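Local coordinates for protein multicopper oxidase (Aquifex aeolicus, PDB 6TTD) that probably oxidises metal ions and, in this evolved variant, laccase-type substrates, passing the electrons through its coppers to dioxygen, at residues P239-E244 / M364-T369. Residues are numbered along the deposited sequence; the frame is centred on the assembly and turned at random.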
ATOM      1  N   PRO A 239      11.148  -4.525 -16.904  1.00 17.90           N
ATOM      2  CA  PRO A 239      12.086  -5.394 -16.185  1.00 17.27           C
ATOM      3  C   PRO A 239      11.880  -6.878 -16.492  1.00 18.07           C
ATOM      4  O   PRO A 239      10.812  -7.315 -16.922  1.00 17.78           O
ATOM      5  CB  PRO A 239      11.783  -5.078 -14.717  1.00 16.04           C
ATOM      6  CG  PRO A 239      10.393  -4.475 -14.762  1.00 17.03           C
ATOM      7  CD  PRO A 239       9.997  -4.101 -16.093  1.00 15.20           C
ATOM      8  N   TYR A 240      12.950  -7.652 -16.287  1.00 14.68           N
ATOM      9  CA  TYR A 240      12.834  -9.096 -16.273  1.00 12.59           C
ATOM     10  C   TYR A 240      13.499  -9.579 -15.000  1.00 12.52           C
ATOM     11  O   TYR A 240      14.396  -8.920 -14.448  1.00 12.03           O
ATOM     12  CB  TYR A 240      13.499  -9.753 -17.516  1.00 13.16           C
ATOM     13  CG  TYR A 240      15.012  -9.739 -17.442  1.00 18.22           C
ATOM     14  CD1 TYR A 240      15.710 -10.730 -16.760  1.00 18.22           C
ATOM     15  CD2 TYR A 240      15.746  -8.705 -18.052  1.00 23.59           C
ATOM     16  CE1 TYR A 240      17.091 -10.692 -16.689  1.00 20.54           C
ATOM     17  CE2 TYR A 240      17.133  -8.655 -17.993  1.00 23.89           C
ATOM     18  CZ  TYR A 240      17.788  -9.650 -17.316  1.00 24.01           C
ATOM     19  OH  TYR A 240      19.143  -9.564 -17.253  1.00 26.87           O
ATOM     20  N   MET A 241      13.080 -10.760 -14.548  1.00 13.49           N
ATOM     21  CA  MET A 241      13.788 -11.422 -13.457  1.00 15.59           C
ATOM     22  C   MET A 241      13.989 -12.886 -13.797  1.00 15.53           C
ATOM     23  O   MET A 241      13.046 -13.556 -14.213  1.00 13.75           O
ATOM     24  CB  MET A 241      13.038 -11.293 -12.134  1.00 16.27           C
ATOM     25  CG  MET A 241      13.824 -11.860 -10.999  1.00 17.51           C
ATOM     26  SD  MET A 241      12.705 -12.081  -9.589  1.00 22.78           S
ATOM     27  CE  MET A 241      13.658 -13.204  -8.564  1.00 23.09           C
ATOM     28  N   ASP A 242      15.224 -13.360 -13.646  1.00 16.08           N
ATOM     29  CA  ASP A 242      15.549 -14.769 -13.800  1.00 17.38           C
ATOM     30  C   ASP A 242      15.032 -15.555 -12.603  1.00 15.95           C
ATOM     31  O   ASP A 242      15.251 -15.157 -11.461  1.00 13.88           O
ATOM     32  CB  ASP A 242      17.067 -14.966 -13.897  1.00 14.97           C
ATOM     33  CG  ASP A 242      17.630 -14.565 -15.222  1.00 20.40           C
ATOM     34  OD1 ASP A 242      16.870 -14.207 -16.138  1.00 21.61           O
ATOM     35  OD2 ASP A 242      18.867 -14.675 -15.394  1.00 22.33           O
ATOM     36  N   VAL A 243      14.381 -16.685 -12.854  1.00 14.17           N
ATOM     37  CA  VAL A 243      13.898 -17.516 -11.760  1.00 13.54           C
ATOM     38  C   VAL A 243      14.225 -18.968 -12.061  1.00 16.15           C
ATOM     39  O   VAL A 243      14.401 -19.369 -13.213  1.00 15.98           O
ATOM     40  CB  VAL A 243      12.363 -17.384 -11.522  1.00 14.99           C
ATOM     41  CG1 VAL A 243      11.978 -15.992 -11.197  1.00 12.34           C
ATOM     42  CG2 VAL A 243      11.578 -17.874 -12.798  1.00 12.99           C
ATOM     43  N   GLU A 244      14.263 -19.762 -11.001  1.00 14.32           N
ATOM     44  CA  GLU A 244      14.379 -21.211 -11.106  1.00 17.16           C
ATOM     45  C   GLU A 244      13.015 -21.855 -10.894  1.00 16.66           C
ATOM     46  O   GLU A 244      12.080 -21.223 -10.391  1.00 16.31           O
ATOM     47  CB  GLU A 244      15.348 -21.729 -10.052  1.00 18.94           C
ATOM     48  CG  GLU A 244      16.616 -20.890  -9.945  1.00 25.96           C
ATOM     49  CD  GLU A 244      17.583 -21.494  -8.929  1.00 30.62           C
ATOM     50  OE1 GLU A 244      17.225 -22.432  -8.184  1.00 31.18           O
ATOM     51  OE2 GLU A 244      18.732 -21.067  -8.912  1.00 34.42           O
ATOM     52  N   MET A 364       6.070  -6.876 -16.289  1.00 14.52           N
ATOM     53  CA  MET A 364       7.455  -7.361 -16.280  1.00 14.77           C
ATOM     54  C   MET A 364       7.416  -8.819 -16.724  1.00 12.79           C
ATOM     55  O   MET A 364       6.343  -9.342 -17.016  1.00 15.34           O
ATOM     56  CB  MET A 364       8.086  -7.210 -14.900  1.00 13.53           C
ATOM     57  CG  MET A 364       7.509  -8.216 -13.871  1.00 16.70           C
ATOM     58  SD  MET A 364       8.466  -8.190 -12.348  1.00 21.30           S
ATOM     59  CE  MET A 364       9.983  -8.966 -12.892  1.00 17.55           C
ATOM     60  N   GLU A 365       8.574  -9.479 -16.778  1.00 14.96           N
ATOM     61  CA  GLU A 365       8.579 -10.879 -17.207  1.00 15.77           C
ATOM     62  C   GLU A 365       9.558 -11.671 -16.347  1.00 20.77           C
ATOM     63  O   GLU A 365      10.545 -11.127 -15.816  1.00 18.61           O
ATOM     64  CB  GLU A 365       8.935 -11.076 -18.692  1.00 16.76           C
ATOM     65  CG  GLU A 365      10.450 -10.835 -19.023  1.00 21.70           C
ATOM     66  CD  GLU A 365      10.784 -10.944 -20.518  1.00 24.96           C
ATOM     67  OE1 GLU A 365       9.909 -10.545 -21.319  1.00 25.57           O
ATOM     68  OE2 GLU A 365      11.898 -11.420 -20.886  1.00 24.46           O
ATOM     69  N   PHE A 366       9.214 -12.943 -16.149  1.00 15.79           N
ATOM     70  CA  PHE A 366      10.047 -13.893 -15.429  1.00 14.65           C
ATOM     71  C   PHE A 366      10.614 -14.851 -16.462  1.00 16.46           C
ATOM     72  O   PHE A 366       9.895 -15.333 -17.346  1.00 18.69           O
ATOM     73  CB  PHE A 366       9.249 -14.630 -14.360  1.00 14.29           C
ATOM     74  CG  PHE A 366       8.672 -13.711 -13.321  1.00 16.14           C
ATOM     75  CD1 PHE A 366       9.465 -13.226 -12.278  1.00 14.50           C
ATOM     76  CD2 PHE A 366       7.357 -13.270 -13.429  1.00 17.70           C
ATOM     77  CE1 PHE A 366       8.919 -12.350 -11.317  1.00 16.99           C
ATOM     78  CE2 PHE A 366       6.786 -12.371 -12.482  1.00 15.50           C
ATOM     79  CZ  PHE A 366       7.566 -11.917 -11.430  1.00 17.18           C
ATOM     80  N   ARG A 367      11.904 -15.064 -16.378  1.00 15.51           N
ATOM     81  CA  ARG A 367      12.599 -15.985 -17.248  1.00 14.23           C
ATOM     82  C   ARG A 367      13.040 -17.209 -16.434  1.00 12.95           C
ATOM     83  O   ARG A 367      13.888 -17.098 -15.523  1.00 13.22           O
ATOM     84  CB  ARG A 367      13.779 -15.270 -17.897  1.00 15.23           C
ATOM     85  CG  ARG A 367      13.377 -14.037 -18.774  1.00 18.56           C
ATOM     86  CD  ARG A 367      14.647 -13.286 -19.202  1.00 18.34           C
ATOM     87  NE  ARG A 367      14.345 -12.105 -19.996  1.00 20.18           N
ATOM     88  CZ  ARG A 367      15.274 -11.311 -20.514  1.00 18.43           C
ATOM     89  NH1 ARG A 367      16.565 -11.565 -20.309  1.00 17.90           N
ATOM     90  NH2 ARG A 367      14.916 -10.274 -21.247  1.00 19.58           N
ATOM     91  N   VAL A 368      12.518 -18.377 -16.819  1.00 13.35           N
ATOM     92  CA  VAL A 368      12.793 -19.647 -16.136  1.00 13.74           C
ATOM     93  C   VAL A 368      14.103 -20.214 -16.685  1.00 19.38           C
ATOM     94  O   VAL A 368      14.166 -20.748 -17.793  1.00 20.10           O
ATOM     95  CB  VAL A 368      11.634 -20.629 -16.286  1.00 12.51           C
ATOM     96  CG1 VAL A 368      11.891 -21.878 -15.466  1.00 13.79           C
ATOM     97  CG2 VAL A 368      10.295 -19.959 -15.846  1.00 15.90           C
ATOM     98  N   THR A 369      15.170 -20.081 -15.931  1.00 21.13           N
ATOM     99  CA  THR A 369      16.456 -20.370 -16.537  1.00 23.33           C
ATOM    100  C   THR A 369      16.969 -21.768 -16.226  1.00 25.85           C
ATOM    101  O   THR A 369      17.790 -22.306 -16.988  1.00 25.69           O
ATOM    102  CB  THR A 369      17.495 -19.334 -16.051  1.00 25.94           C
ATOM    103  OG1 THR A 369      17.662 -19.468 -14.635  1.00 29.80           O
ATOM    104  CG2 THR A 369      17.082 -17.924 -16.388  1.00 25.25           C
TER
HETATM  105  O   HOH W   1      18.005 -13.379 -18.550  1.00 23.69           O
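Arg367 lays its guanidinium flat on one face of the Tyr240 ring. The two planes are 3° apart. Arg367 CZ sits 3.7 Å from the centroid of the Tyr240 ring, a stacked cation-pi pair. The arginine chain is extended from CG to NE, which carries the group up over the ring. Glu365, two residues back on the same strand, meets the guanidinium at its edge. Arg367 NE donates to the anti lone pair of Glu365 OE2 at 2.7 Å, nearly in the guanidinium plane, and the pair is a salt bridge. OE1 of Glu365 also pairs with Lys46. Swapping Arg367 for a leucine would probably leave Glu365 OE2 without its arginine partner and take the stacked cation off the Tyr240 ring.

Beneath these side chains the strands 239-244 and 364-369 run parallel. Five backbone hydrogen bonds join them, from Glu365 N to Pro239 O at one end to Thr369 N to Val243 O at the other. The pairing belongs to the cupredoxin-like beta architecture of multicopper oxidases. Strand 315-321 pairs antiparallel on the far side of 364-369, and the short strand 47-48 pairs parallel with 239-244.

The opposite face is packed with apolar groups. Val243 CG1 meets Phe366 CD1 at 3.9 Å, and Met241 CB lies 4.1 Å from the same carbon. The sulfur of Met241 reaches the edge of the Phe366 ring, a Met-aromatic contact 5.4 Å from its centroid. A bend at chi3 (-71°) brings Met364 CE to Met241 CB, 3.9 Å away. Phe250 and Phe307 also meet the Phe366 ring.

The Asp242 end of the polar face is looser and open to solvent. Asp242 OD1 stays 4.9 Å from Arg367 NH1, and a water bridges them, donating to the carboxylate and accepting from the arginine. Thr369 CG2 rests against the Asp242 carboxylate, 3.6 Å from CG.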